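Long-range contacts in beta-agarase D (Zobellia galactanivorans, PDB 4ASM), which hydrolyses the beta-1,4-galactosidic linkages of agarose at random internal positions with retention of anomeric configuration, the GH16 catalytic domain being the part present here: residues Q159-M164 against V225-P230; I183-H188 against L233-D238; P201-S206 against M241-D246; S229-E234 against L245-V250. All coordinates share one frame; numbering follows the deposited sequence.

Contact 1 (Q159-M164 against V225-P230); sequences QEIDIM and VNWVSP. With IMD (imidazole), chain C.
The catalytic strand of the GH16 jelly roll, with the family motif E-x-D-x-x-E beginning at Glu160, meets the facing sheet of the sandwich where Ile161 packs on Val225 and Trp227, and Ile163 on Val225. Strand segments 159-162 and 225-229 lie 9.0 Å apart between axes and run at 140°, and no hydrogen bond joins them, as expected for layers held by side chains. The CD1 methyl of Ile161 stands over the indole face, 3.5 Å from the centroid of the Trp227 five-membered ring and 17° off the normal, a CH-pi contact. The other branch of the same isoleucine, CG2, reaches Val225 CG1 at 4.0 Å. Val225 divides its methyls: with CG1 anti to the backbone N (chi1 -176°), CG2 is left to approach Asp162 O at 3.2 Å and Ile163 CG1 at 3.6 Å. Alternation along the strand sends the acids to the other side. There Glu160, the nucleophile by similarity, accepts a nearly straight hydrogen bond at OE2 from N1 of a bound imidazole (2.6 Å), probably from the crystallisation liquor, which also bonds Glu326. Ile163 and Met164 both face Ile150, a classic beta bulge within the motif. Strands 147-153 and 183-191 flank the catalytic strand through backbone bonds, while Tyr131 meets the Trp227 ring and strand 232-237 lies next to Val225.

Contact 2 (I183-H188 against L233-D238); sequences IHLSHH and LEYFVD
Leu185 lies over the ring of Tyr235, and the phenol oxygen reaches the next residue, Ser186, in the space between the two sheets of the GH16 jelly roll. Leu185 CB sits 4.0 Å from the ring centroid and 13° off its normal, a CH-pi contact over the face, while Leu185 CD2 reaches Tyr235 CD2 at 3.9 Å. Tyr235 CG lies beside the backbone N (chi1 -66°), which helps direct the ring to Leu185. The two side chains run alongside one another with opposite headings, which carries the hydroxyl beyond leucine to the backbone. Tyr235 OH donates to Ser186 O at 2.6 Å, approaching from above the carbonyl plane, 56° out of it. Apolar pairs lie farther along: Ile183 CD1 with Val237 CG2 at one end, His187 CB with Leu233 CD1 at the other.

Further out, neighbouring strands position these groups. Ser186 is backbone-bonded to Asp162 of the catalytic strand, and His184 ND1 bonds Glu165, the proton donor by similarity. On the other side Tyr235 pairs with Val242 and Arg243. The His187 ring is held by NE2 to Ile303 O and lies edge-to-face with Phe315. Its ND1 bonds a water lying in the ring plane at 2.8 Å, and that water donates to Tyr235 OH at 2.9 Å.

Contact 3 (P201-S206 against M241-D246); sequences PADLNS and MVRILD
Arg243 and Asp203 point at each other across the contact and meet end-on, the guanidinium giving NH1 and NH2 to the two carboxylate oxygens in a bidentate salt bridge. The planes of the two groups are only 21° apart, so the pair is nearly flat. NH1 donates to Asp203 OD2 at 2.9 Å, with this oxygen close to the guanidinium plane, and NH2 donates to Asp203 OD1 at 3.0 Å, tilted from it. Each oxygen accepts on its syn lone pair. The NH1 bond is the straighter, 163° at the hydrogen. Arg243 gains its reach from a chain extended from CG to NE, with CG anti to the backbone N (chi1 -173°), which carries the charge from strand 240-246 in the facing sheet of the GH16 jelly roll to the loop 201-206, between strands 197-199 and 207-208.

Ser206 lies over one guanidinium face, its CB 3.6 Å from Arg243 NH2, and Asn205 CB approaches Arg243 NH1 at 3.7 Å. The loop is folded back to present these groups together: Asp203 O accepts both Ser206 N (2.9 Å) and Ser206 OG (2.8 Å), which closes the turn through the 3-10 segment 204-206. Beside the bridge Pro201 CG touches Leu245 CD2 at 4.4 Å. Arg243 also forms a classic beta bulge with Val242, both facing Tyr235, and packs on Val250 and Thr252 of the next strand. Both residues of the bridge are buried; it probably offsets the cost of placing their charges there, and its paired bonds oppose rotation of either flat group as they tie loop to strand.

Contact 4 (S229-E234 against L245-V250); sequences SPTRLE and LDNDAV
This is a backbone-paired contact at the open end of the beta hairpin formed by strands 232-237 and 240-246, where Leu233 and Leu245 form the antiparallel hydrogen-bonded pair. Leu233 N donates to Leu245 O and Leu245 N to Leu233 O, both at 2.9 Å. The next pair, Arg232 with Asp246, is non-hydrogen-bonded, and its CA atoms are 4.4 Å apart. Here Arg232 CA approaches Leu245 O at 3.2 Å, a CA-H...O contact. On the sheet face that bears Arg232 and Asp246, the pairing becomes ionic: Arg232 NH1 donates to Asp246 OD2 at 2.9 Å, in the guanidinium plane and on the anti lone pair, although the two group planes stand 86° apart. The opposite edge, NE with NH2, grips the single oxygen Glu234 OE2 side-on.

The hairpin belongs to the outer, convex sheet of the GH16 sandwich, and on the face away from this network Leu233 packs against Trp227 and Phe315. Glu234 OE1 takes a bond from Asn226, and Asp246 OD1 pairs with Lys295 of helix 291-297. At the end of the pairing Asn247 N donates to Thr231 O at 2.7 Å, and Asn247 ND2 makes a weak bond to Thr231 OG1 at 3.2 Å. Thr231 is itself placed by an ST turn, its N donating to Ser229 OG at 3.1 Å. Asn247 CG, anti to the backbone N (chi1 -170°), extends the amide beside the threonine.

Contacts 1, 2 and 3 tie the catalytic layer and its loop to consecutive strands of the facing sheet, and contact 4 pairs two of those strands with each other. Contacts 1 and 2 have centres 8 Å apart and share both layers; Glu160 N lies 2.9 Å from His188 O, a probable hydrogen bond beside the nucleophile by similarity. Contact 3, its centre 7 Å from that of contact 2, continues the series without touching contact 1. Contact 4 shares Leu233 and Glu234 with contact 2, and Leu245 and Asp246 with contact 3; His187 CE1 meets Leu245 CD2 at 3.7 Å. The Leu233 side chain of contact 4 lies about 9 Å from that of Glu160.

Contact 1 (Q159-M164 against V225-P230)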
loop_
_atom_site.group_PDB
_atom_site.type_symbol
_atom_site.label_atom_id
_atom_site.label_comp_id
_atom_site.label_asym_id
_atom_site.label_seq_id
_atom_site.Cartn_x
_atom_site.Cartn_y
_atom_site.Cartn_z
ATOM N N GLN A 159 2.533 12.856 -1.864
ATOM C CA GLN A 159 1.239 12.376 -1.388
ATOM C C GLN A 159 1.046 10.945 -1.821
ATOM O O GLN A 159 1.267 10.614 -2.985
ATOM C CB GLN A 159 0.102 13.244 -1.921
ATOM C CG GLN A 159 0.201 14.736 -1.517
ATOM C CD GLN A 159 -0.958 15.607 -2.003
ATOM O OE1 GLN A 159 -0.856 16.857 -2.006
ATOM N NE2 GLN A 159 -2.039 14.995 -2.404
ATOM N N GLU A 160 0.593 10.103 -0.886
ATOM C CA GLU A 160 0.483 8.653 -1.124
ATOM C C GLU A 160 -0.730 8.090 -0.415
ATOM O O GLU A 160 -1.027 8.484 0.705
ATOM C CB GLU A 160 1.752 7.960 -0.625
ATOM C CG GLU A 160 1.670 6.448 -0.525
ATOM C CD GLU A 160 2.956 5.838 -0.018
ATOM O OE1 GLU A 160 4.019 6.502 -0.060
ATOM O OE2 GLU A 160 2.893 4.651 0.403
ATOM N N ILE A 161 -1.430 7.189 -1.091
ATOM C CA ILE A 161 -2.545 6.461 -0.467
ATOM C C ILE A 161 -2.294 5.005 -0.751
ATOM O O ILE A 161 -2.145 4.634 -1.897
ATOM C CB ILE A 161 -3.903 6.883 -1.063
ATOM C CG1 ILE A 161 -4.219 8.331 -0.664
ATOM C CG2 ILE A 161 -5.029 5.914 -0.638
ATOM C CD1 ILE A 161 -5.246 9.036 -1.573
ATOM N N ASP A 162 -2.208 4.184 0.292
ATOM C CA ASP A 162 -1.960 2.768 0.077
ATOM C C ASP A 162 -3.277 2.020 -0.007
ATOM O O ASP A 162 -4.270 2.414 0.620
ATOM C CB ASP A 162 -1.076 2.189 1.178
ATOM C CG ASP A 162 0.265 2.845 1.235
ATOM O OD1 ASP A 162 0.683 3.450 0.222
ATOM O OD2 ASP A 162 0.893 2.786 2.295
ATOM N N ILE A 163 -3.275 0.961 -0.810
ATOM C CA ILE A 163 -4.373 0.005 -0.826
ATOM C C ILE A 163 -3.982 -1.145 0.103
ATOM O O ILE A 163 -4.712 -1.459 1.050
ATOM C CB ILE A 163 -4.693 -0.464 -2.246
ATOM C CG1 ILE A 163 -5.374 0.684 -3.009
ATOM C CG2 ILE A 163 -5.653 -1.634 -2.192
ATOM C CD1 ILE A 163 -4.739 1.080 -4.277
ATOM N N MET A 164 -2.832 -1.755 -0.155
ATOM C CA MET A 164 -2.348 -2.827 0.707
ATOM C C MET A 164 -0.856 -2.662 0.988
ATOM O O MET A 164 -0.064 -2.426 0.069
ATOM C CB MET A 164 -2.581 -4.174 0.038
ATOM C CG MET A 164 -2.003 -5.360 0.843
ATOM S SD MET A 164 -2.300 -6.973 0.078
ATOM C CE MET A 164 -1.319 -6.822 -1.420
ATOM N N VAL A 225 -9.357 0.627 -1.932
ATOM C CA VAL A 225 -9.578 1.907 -1.282
ATOM C C VAL A 225 -10.532 2.758 -2.097
ATOM O O VAL A 225 -10.391 2.853 -3.328
ATOM C CB VAL A 225 -8.250 2.671 -1.002
ATOM C CG1 VAL A 225 -8.502 3.952 -0.233
ATOM C CG2 VAL A 225 -7.359 1.839 -0.194
ATOM N N ASN A 226 -11.507 3.348 -1.404
ATOM C CA ASN A 226 -12.374 4.348 -2.006
ATOM C C ASN A 226 -11.839 5.699 -1.569
ATOM O O ASN A 226 -11.899 6.060 -0.379
ATOM C CB ASN A 226 -13.833 4.139 -1.575
ATOM C CG ASN A 226 -14.799 5.093 -2.282
ATOM O OD1 ASN A 226 -14.515 5.598 -3.370
ATOM N ND2 ASN A 226 -15.939 5.360 -1.640
ATOM N N TRP A 227 -11.229 6.409 -2.523
ATOM C CA TRP A 227 -10.686 7.736 -2.286
ATOM C C TRP A 227 -11.809 8.710 -2.611
ATOM O O TRP A 227 -12.113 8.994 -3.777
ATOM C CB TRP A 227 -9.432 7.941 -3.139
ATOM C CG TRP A 227 -8.783 9.275 -3.001
ATOM C CD1 TRP A 227 -9.046 10.247 -2.068
ATOM C CD2 TRP A 227 -7.721 9.777 -3.819
ATOM N NE1 TRP A 227 -8.222 11.333 -2.279
ATOM C CE2 TRP A 227 -7.408 11.067 -3.353
ATOM C CE3 TRP A 227 -7.012 9.257 -4.911
ATOM C CZ2 TRP A 227 -6.411 11.844 -3.941
ATOM C CZ3 TRP A 227 -6.052 10.020 -5.495
ATOM C CH2 TRP A 227 -5.743 11.299 -5.007
ATOM N N VAL A 228 -12.478 9.152 -1.555
ATOM C CA VAL A 228 -13.751 9.849 -1.664
ATOM C C VAL A 228 -13.544 11.324 -1.987
ATOM O O VAL A 228 -14.264 11.902 -2.827
ATOM C CB VAL A 228 -14.544 9.705 -0.332
ATOM C CG1 VAL A 228 -15.846 10.523 -0.364
ATOM C CG2 VAL A 228 -14.852 8.260 -0.099
ATOM N N SER A 229 -12.563 11.929 -1.326
ATOM C CA SER A 229 -12.397 13.370 -1.350
ATOM C C SER A 229 -10.989 13.703 -0.905
ATOM O O SER A 229 -10.218 12.801 -0.571
ATOM C CB SER A 229 -13.404 13.991 -0.380
ATOM O OG SER A 229 -12.988 13.714 0.951
ATOM N N PRO A 230 -10.641 14.993 -0.860
ATOM C CA PRO A 230 -9.344 15.361 -0.279
ATOM C C PRO A 230 -9.108 14.849 1.150
ATOM O O PRO A 230 -7.968 14.751 1.590
ATOM C CB PRO A 230 -9.382 16.895 -0.298
ATOM C CG PRO A 230 -10.255 17.208 -1.465
ATOM C CD PRO A 230 -11.346 16.168 -1.413
HETATM N N1 IMD C . 4.321 2.472 0.348
HETATM C C2 IMD C . 5.365 2.214 -0.458
HETATM N N3 IMD C . 5.733 0.929 -0.281
HETATM C C4 IMD C . 4.916 0.360 0.635
HETATM C C5 IMD C . 4.020 1.344 1.029
#

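Contact 2 (I183-H188 against L233-D238)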
loop_
_atom_site.group_PDB
_atom_site.type_symbol
_atom_site.label_atom_id
_atom_site.label_comp_id
_atom_site.label_asym_id
_atom_site.label_seq_id
_atom_site.Cartn_x
_atom_site.Cartn_y
_atom_site.Cartn_z
ATOM N N ILE A 183 -2.962 -6.492 8.087
ATOM C CA ILE A 183 -2.784 -5.721 6.854
ATOM C C ILE A 183 -2.691 -4.277 7.283
ATOM O O ILE A 183 -3.569 -3.775 7.980
ATOM C CB ILE A 183 -3.949 -5.896 5.834
ATOM C CG1 ILE A 183 -4.205 -7.379 5.531
ATOM C CG2 ILE A 183 -3.670 -5.052 4.540
ATOM C CD1 ILE A 183 -5.366 -7.638 4.596
ATOM N N HIS A 184 -1.598 -3.616 6.908
ATOM C CA HIS A 184 -1.480 -2.193 7.205
ATOM C C HIS A 184 -2.312 -1.373 6.237
ATOM O O HIS A 184 -2.055 -1.392 5.031
ATOM C CB HIS A 184 -0.018 -1.742 7.180
ATOM C CG HIS A 184 0.208 -0.408 7.828
ATOM N ND1 HIS A 184 1.207 0.448 7.418
ATOM C CD2 HIS A 184 -0.456 0.231 8.822
ATOM C CE1 HIS A 184 1.176 1.542 8.163
ATOM N NE2 HIS A 184 0.169 1.444 9.008
ATOM N N LEU A 185 -3.314 -0.687 6.779
ATOM C CA LEU A 185 -4.229 0.151 5.991
ATOM C C LEU A 185 -3.697 1.570 6.169
ATOM O O LEU A 185 -3.744 2.133 7.275
ATOM C CB LEU A 185 -5.682 0.014 6.462
ATOM C CG LEU A 185 -6.174 -1.438 6.502
ATOM C CD1 LEU A 185 -7.569 -1.454 7.085
ATOM C CD2 LEU A 185 -6.150 -2.018 5.095
ATOM N N SER A 186 -3.118 2.123 5.101
ATOM C CA SER A 186 -2.184 3.224 5.278
ATOM C C SER A 186 -2.201 4.258 4.153
ATOM O O SER A 186 -2.870 4.103 3.134
ATOM C CB SER A 186 -0.781 2.624 5.441
ATOM O OG SER A 186 0.183 3.559 5.918
ATOM N N HIS A 187 -1.443 5.322 4.388
ATOM C CA HIS A 187 -1.186 6.360 3.394
ATOM C C HIS A 187 0.083 7.028 3.870
ATOM O O HIS A 187 0.555 6.744 4.955
ATOM C CB HIS A 187 -2.355 7.361 3.301
ATOM C CG HIS A 187 -2.411 8.340 4.436
ATOM N ND1 HIS A 187 -3.153 8.117 5.577
ATOM C CD2 HIS A 187 -1.818 9.550 4.601
ATOM C CE1 HIS A 187 -3.024 9.153 6.390
ATOM N NE2 HIS A 187 -2.226 10.043 5.819
ATOM N N HIS A 188 0.667 7.898 3.047
ATOM C CA HIS A 188 1.788 8.690 3.535
ATOM C C HIS A 188 1.641 10.105 3.026
ATOM O O HIS A 188 1.131 10.334 1.934
ATOM C CB HIS A 188 3.121 8.172 2.990
ATOM C CG HIS A 188 3.662 6.939 3.654
ATOM N ND1 HIS A 188 3.131 5.676 3.473
ATOM C CD2 HIS A 188 4.765 6.776 4.418
ATOM C CE1 HIS A 188 3.865 4.796 4.138
ATOM N NE2 HIS A 188 4.865 5.438 4.717
ATOM N N LEU A 233 -10.873 8.584 3.090
ATOM C CA LEU A 233 -10.493 7.284 2.505
ATOM C C LEU A 233 -11.293 6.189 3.170
ATOM O O LEU A 233 -11.477 6.225 4.385
ATOM C CB LEU A 233 -9.022 6.964 2.770
ATOM C CG LEU A 233 -7.954 7.974 2.362
ATOM C CD1 LEU A 233 -6.548 7.513 2.784
ATOM C CD2 LEU A 233 -8.017 8.257 0.852
ATOM N N GLU A 234 -11.727 5.199 2.386
ATOM C CA GLU A 234 -12.415 4.033 2.945
ATOM C C GLU A 234 -11.711 2.785 2.441
ATOM O O GLU A 234 -11.357 2.728 1.253
ATOM C CB GLU A 234 -13.865 3.991 2.494
ATOM C CG GLU A 234 -14.693 5.212 2.887
ATOM C CD GLU A 234 -15.961 5.378 2.066
ATOM O OE1 GLU A 234 -16.223 4.557 1.160
ATOM O OE2 GLU A 234 -16.707 6.341 2.357
ATOM N N TYR A 235 -11.495 1.805 3.327
ATOM C CA TYR A 235 -10.788 0.569 2.984
ATOM C C TYR A 235 -11.726 -0.621 3.032
ATOM O O TYR A 235 -12.634 -0.658 3.864
ATOM C CB TYR A 235 -9.616 0.325 3.951
ATOM C CG TYR A 235 -8.520 1.339 3.844
ATOM C CD1 TYR A 235 -8.617 2.569 4.483
ATOM C CD2 TYR A 235 -7.391 1.076 3.073
ATOM C CE1 TYR A 235 -7.604 3.513 4.355
ATOM C CE2 TYR A 235 -6.366 1.996 2.967
ATOM C CZ TYR A 235 -6.488 3.218 3.594
ATOM O OH TYR A 235 -5.492 4.164 3.463
ATOM N N PHE A 236 -11.499 -1.576 2.131
ATOM C CA PHE A 236 -12.371 -2.749 1.961
ATOM C C PHE A 236 -11.520 -3.989 1.808
ATOM O O PHE A 236 -10.518 -3.972 1.086
ATOM C CB PHE A 236 -13.227 -2.592 0.695
ATOM C CG PHE A 236 -14.083 -1.367 0.703
ATOM C CD1 PHE A 236 -13.537 -0.125 0.364
ATOM C CD2 PHE A 236 -15.421 -1.430 1.063
ATOM C CE1 PHE A 236 -14.308 1.039 0.398
ATOM C CE2 PHE A 236 -16.201 -0.256 1.097
ATOM C CZ PHE A 236 -15.639 0.965 0.751
ATOM N N VAL A 237 -11.915 -5.066 2.497
ATOM C CA VAL A 237 -11.270 -6.371 2.377
ATOM C C VAL A 237 -12.367 -7.394 2.171
ATOM O O VAL A 237 -13.325 -7.474 2.964
ATOM C CB VAL A 237 -10.439 -6.734 3.626
ATOM C CG1 VAL A 237 -9.826 -8.137 3.462
ATOM C CG2 VAL A 237 -9.330 -5.719 3.817
ATOM N N ASP A 238 -12.230 -8.151 1.090
ATOM C CA ASP A 238 -13.202 -9.184 0.727
ATOM C C ASP A 238 -14.648 -8.659 0.709
ATOM O O ASP A 238 -15.594 -9.313 1.192
ATOM C CB ASP A 238 -13.032 -10.402 1.640
ATOM C CG ASP A 238 -11.752 -11.160 1.360
ATOM O OD1 ASP A 238 -11.178 -10.996 0.268
ATOM O OD2 ASP A 238 -11.297 -11.913 2.250
HETATM O O HOH W 1 -4.804 5.818 5.707
#

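Contact 3 (P201-S206 against M241-D246)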
loop_
_atom_site.group_PDB
_atom_site.type_symbol
_atom_site.label_atom_id
_atom_site.label_comp_id
_atom_site.label_asym_id
_atom_site.label_seq_id
_atom_site.Cartn_x
_atom_site.Cartn_y
_atom_site.Cartn_z
ATOM N N PRO A 201 -0.078 6.446 9.029
ATOM C CA PRO A 201 -0.831 5.997 10.202
ATOM C C PRO A 201 -0.068 4.989 11.039
ATOM O O PRO A 201 0.488 4.010 10.523
ATOM C CB PRO A 201 -2.090 5.371 9.604
ATOM C CG PRO A 201 -2.252 6.121 8.277
ATOM C CD PRO A 201 -0.832 6.262 7.777
ATOM N N ALA A 202 -0.052 5.267 12.343
ATOM C CA ALA A 202 0.636 4.441 13.326
ATOM C C ALA A 202 -0.274 4.098 14.511
ATOM O O ALA A 202 0.213 3.675 15.561
ATOM C CB ALA A 202 1.902 5.141 13.812
ATOM N N ASP A 203 -1.582 4.305 14.359
ATOM C CA ASP A 203 -2.518 3.821 15.367
ATOM C C ASP A 203 -2.572 2.300 15.304
ATOM O O ASP A 203 -2.413 1.690 14.225
ATOM C CB ASP A 203 -3.922 4.456 15.266
ATOM C CG ASP A 203 -4.594 4.268 13.915
ATOM O OD1 ASP A 203 -4.010 4.692 12.883
ATOM O OD2 ASP A 203 -5.736 3.761 13.896
ATOM N N LEU A 204 -2.808 1.687 16.461
ATOM C CA LEU A 204 -2.957 0.235 16.542
ATOM C C LEU A 204 -3.962 -0.280 15.495
ATOM O O LEU A 204 -3.713 -1.288 14.802
ATOM C CB LEU A 204 -3.383 -0.167 17.956
ATOM C CG LEU A 204 -3.737 -1.647 18.161
ATOM C CD1 LEU A 204 -2.507 -2.528 18.114
ATOM C CD2 LEU A 204 -4.528 -1.818 19.480
ATOM N N ASN A 205 -5.086 0.416 15.355
ATOM C CA ASN A 205 -6.152 -0.042 14.455
ATOM C C ASN A 205 -5.769 0.001 12.967
ATOM O O ASN A 205 -6.443 -0.624 12.148
ATOM C CB ASN A 205 -7.442 0.741 14.703
ATOM C CG ASN A 205 -8.167 0.302 15.973
ATOM O OD1 ASN A 205 -7.802 -0.685 16.639
ATOM N ND2 ASN A 205 -9.236 1.041 16.313
ATOM N N SER A 206 -4.679 0.700 12.623
ATOM C CA SER A 206 -4.263 0.715 11.214
ATOM C C SER A 206 -3.651 -0.613 10.793
ATOM O O SER A 206 -3.486 -0.881 9.602
ATOM C CB SER A 206 -3.299 1.873 10.903
ATOM O OG SER A 206 -2.012 1.659 11.441
ATOM N N MET A 241 -16.421 -3.210 4.145
ATOM C CA MET A 241 -15.744 -1.993 4.564
ATOM C C MET A 241 -15.093 -2.252 5.925
ATOM O O MET A 241 -15.764 -2.736 6.846
ATOM C CB MET A 241 -16.693 -0.800 4.645
ATOM C CG MET A 241 -15.914 0.485 4.717
ATOM S SD MET A 241 -16.919 1.956 4.806
ATOM C CE MET A 241 -17.942 1.785 3.382
ATOM N N VAL A 242 -13.800 -1.947 6.051
ATOM C CA VAL A 242 -13.089 -2.244 7.304
ATOM C C VAL A 242 -12.480 -1.027 8.002
ATOM O O VAL A 242 -12.096 -1.115 9.162
ATOM C CB VAL A 242 -11.995 -3.321 7.111
ATOM C CG1 VAL A 242 -12.624 -4.666 6.731
ATOM C CG2 VAL A 242 -10.942 -2.884 6.069
ATOM N N ARG A 243 -12.373 0.098 7.301
ATOM C CA ARG A 243 -11.766 1.290 7.889
ATOM C C ARG A 243 -12.158 2.550 7.125
ATOM O O ARG A 243 -12.298 2.520 5.907
ATOM C CB ARG A 243 -10.235 1.179 7.902
ATOM C CG ARG A 243 -9.553 2.324 8.670
ATOM C CD ARG A 243 -8.198 1.897 9.111
ATOM N NE ARG A 243 -7.256 2.992 9.344
ATOM C CZ ARG A 243 -6.799 3.371 10.539
ATOM N NH1 ARG A 243 -7.230 2.798 11.660
ATOM N NH2 ARG A 243 -5.871 4.321 10.620
ATOM N N ILE A 244 -12.349 3.649 7.851
ATOM C CA ILE A 244 -12.529 4.961 7.242
ATOM C C ILE A 244 -11.579 5.930 7.935
ATOM O O ILE A 244 -11.493 5.935 9.178
ATOM C CB ILE A 244 -13.968 5.510 7.395
ATOM C CG1 ILE A 244 -15.008 4.505 6.898
ATOM C CG2 ILE A 244 -14.127 6.831 6.614
ATOM C CD1 ILE A 244 -16.424 4.959 7.107
ATOM N N LEU A 245 -10.862 6.740 7.144
ATOM C CA LEU A 245 -10.159 7.921 7.648
ATOM C C LEU A 245 -10.916 9.109 7.110
ATOM O O LEU A 245 -11.162 9.213 5.900
ATOM C CB LEU A 245 -8.706 7.993 7.155
ATOM C CG LEU A 245 -7.675 7.586 8.199
ATOM C CD1 LEU A 245 -7.811 6.101 8.414
ATOM C CD2 LEU A 245 -6.273 7.943 7.808
ATOM N N ASP A 246 -11.340 9.996 7.993
ATOM C CA ASP A 246 -12.123 11.140 7.549
ATOM C C ASP A 246 -11.644 12.378 8.272
ATOM O O ASP A 246 -12.135 12.715 9.373
ATOM C CB ASP A 246 -13.621 10.888 7.762
ATOM C CG ASP A 246 -14.490 11.950 7.111
ATOM O OD1 ASP A 246 -14.044 13.121 7.029
ATOM O OD2 ASP A 246 -15.630 11.618 6.675
#

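Contact 4 (S229-E234 against L245-V250)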
loop_
_atom_site.group_PDB
_atom_site.type_symbol
_atom_site.label_atom_id
_atom_site.label_comp_id
_atom_site.label_asym_id
_atom_site.label_seq_id
_atom_site.Cartn_x
_atom_site.Cartn_y
_atom_site.Cartn_z
ATOM N N SER A 229 -12.563 11.929 -1.326
ATOM C CA SER A 229 -12.397 13.370 -1.350
ATOM C C SER A 229 -10.989 13.703 -0.905
ATOM O O SER A 229 -10.218 12.801 -0.571
ATOM C CB SER A 229 -13.404 13.991 -0.380
ATOM O OG SER A 229 -12.988 13.714 0.951
ATOM N N PRO A 230 -10.641 14.993 -0.860
ATOM C CA PRO A 230 -9.344 15.361 -0.279
ATOM C C PRO A 230 -9.108 14.849 1.150
ATOM O O PRO A 230 -7.968 14.751 1.590
ATOM C CB PRO A 230 -9.382 16.895 -0.298
ATOM C CG PRO A 230 -10.255 17.208 -1.465
ATOM C CD PRO A 230 -11.346 16.168 -1.413
ATOM N N THR A 231 -10.175 14.483 1.850
ATOM C CA THR A 231 -10.030 14.323 3.266
ATOM C C THR A 231 -10.605 12.964 3.754
ATOM O O THR A 231 -10.529 12.642 4.935
ATOM C CB THR A 231 -10.621 15.650 3.823
ATOM O OG1 THR A 231 -9.637 16.472 4.494
ATOM C CG2 THR A 231 -11.923 15.523 4.419
ATOM N N ARG A 232 -11.074 12.130 2.823
ATOM C CA ARG A 232 -11.713 10.849 3.209
ATOM C C ARG A 232 -11.271 9.646 2.377
ATOM O O ARG A 232 -11.322 9.691 1.136
ATOM C CB ARG A 232 -13.245 10.941 3.222
ATOM C CG ARG A 232 -13.955 9.640 3.673
ATOM C CD ARG A 232 -15.442 9.884 3.756
ATOM N NE ARG A 232 -16.274 8.690 3.937
ATOM C CZ ARG A 232 -17.146 8.503 4.933
ATOM N NH1 ARG A 232 -17.254 9.394 5.918
ATOM N NH2 ARG A 232 -17.898 7.406 4.941
ATOM N N LEU A 233 -10.873 8.584 3.090
ATOM C CA LEU A 233 -10.493 7.284 2.505
ATOM C C LEU A 233 -11.293 6.189 3.170
ATOM O O LEU A 233 -11.477 6.225 4.385
ATOM C CB LEU A 233 -9.022 6.964 2.770
ATOM C CG LEU A 233 -7.954 7.974 2.362
ATOM C CD1 LEU A 233 -6.548 7.513 2.784
ATOM C CD2 LEU A 233 -8.017 8.257 0.852
ATOM N N GLU A 234 -11.727 5.199 2.386
ATOM C CA GLU A 234 -12.415 4.033 2.945
ATOM C C GLU A 234 -11.711 2.785 2.441
ATOM O O GLU A 234 -11.357 2.728 1.253
ATOM C CB GLU A 234 -13.865 3.991 2.494
ATOM C CG GLU A 234 -14.693 5.212 2.887
ATOM C CD GLU A 234 -15.961 5.378 2.066
ATOM O OE1 GLU A 234 -16.223 4.557 1.160
ATOM O OE2 GLU A 234 -16.707 6.341 2.357
ATOM N N LEU A 245 -10.862 6.740 7.144
ATOM C CA LEU A 245 -10.159 7.921 7.648
ATOM C C LEU A 245 -10.916 9.109 7.110
ATOM O O LEU A 245 -11.162 9.213 5.900
ATOM C CB LEU A 245 -8.706 7.993 7.155
ATOM C CG LEU A 245 -7.675 7.586 8.199
ATOM C CD1 LEU A 245 -7.811 6.101 8.414
ATOM C CD2 LEU A 245 -6.273 7.943 7.808
ATOM N N ASP A 246 -11.340 9.996 7.993
ATOM C CA ASP A 246 -12.123 11.140 7.549
ATOM C C ASP A 246 -11.644 12.378 8.272
ATOM O O ASP A 246 -12.135 12.715 9.373
ATOM C CB ASP A 246 -13.621 10.888 7.762
ATOM C CG ASP A 246 -14.490 11.950 7.111
ATOM O OD1 ASP A 246 -14.044 13.121 7.029
ATOM O OD2 ASP A 246 -15.630 11.618 6.675
ATOM N N ASN A 247 -10.688 13.056 7.629
ATOM C CA ASN A 247 -10.118 14.332 8.096
ATOM C C ASN A 247 -9.304 14.219 9.396
ATOM O O ASN A 247 -8.066 14.290 9.373
ATOM C CB ASN A 247 -11.208 15.423 8.182
ATOM C CG ASN A 247 -10.640 16.801 8.423
ATOM O OD1 ASN A 247 -11.116 17.538 9.302
ATOM N ND2 ASN A 247 -9.625 17.161 7.667
ATOM N N ASP A 248 -9.992 14.049 10.531
ATOM C CA ASP A 248 -9.353 14.049 11.847
ATOM C C ASP A 248 -9.871 12.924 12.745
ATOM O O ASP A 248 -9.634 12.929 13.948
ATOM C CB ASP A 248 -9.482 15.417 12.557
ATOM C CG ASP A 248 -10.911 15.901 12.660
ATOM O OD1 ASP A 248 -11.842 15.181 12.263
ATOM O OD2 ASP A 248 -11.092 17.053 13.131
ATOM N N ALA A 249 -10.551 11.958 12.120
ATOM C CA ALA A 249 -11.183 10.851 12.833
ATOM C C ALA A 249 -11.060 9.565 12.052
ATOM O O ALA A 249 -10.872 9.572 10.825
ATOM C CB ALA A 249 -12.658 11.169 13.069
ATOM N N VAL A 250 -11.205 8.458 12.768
ATOM C CA VAL A 250 -11.003 7.137 12.203
ATOM C C VAL A 250 -12.132 6.235 12.689
ATOM O O VAL A 250 -12.613 6.372 13.820
ATOM C CB VAL A 250 -9.657 6.554 12.705
ATOM C CG1 VAL A 250 -9.411 5.201 12.155
ATOM C CG2 VAL A 250 -8.492 7.487 12.326
#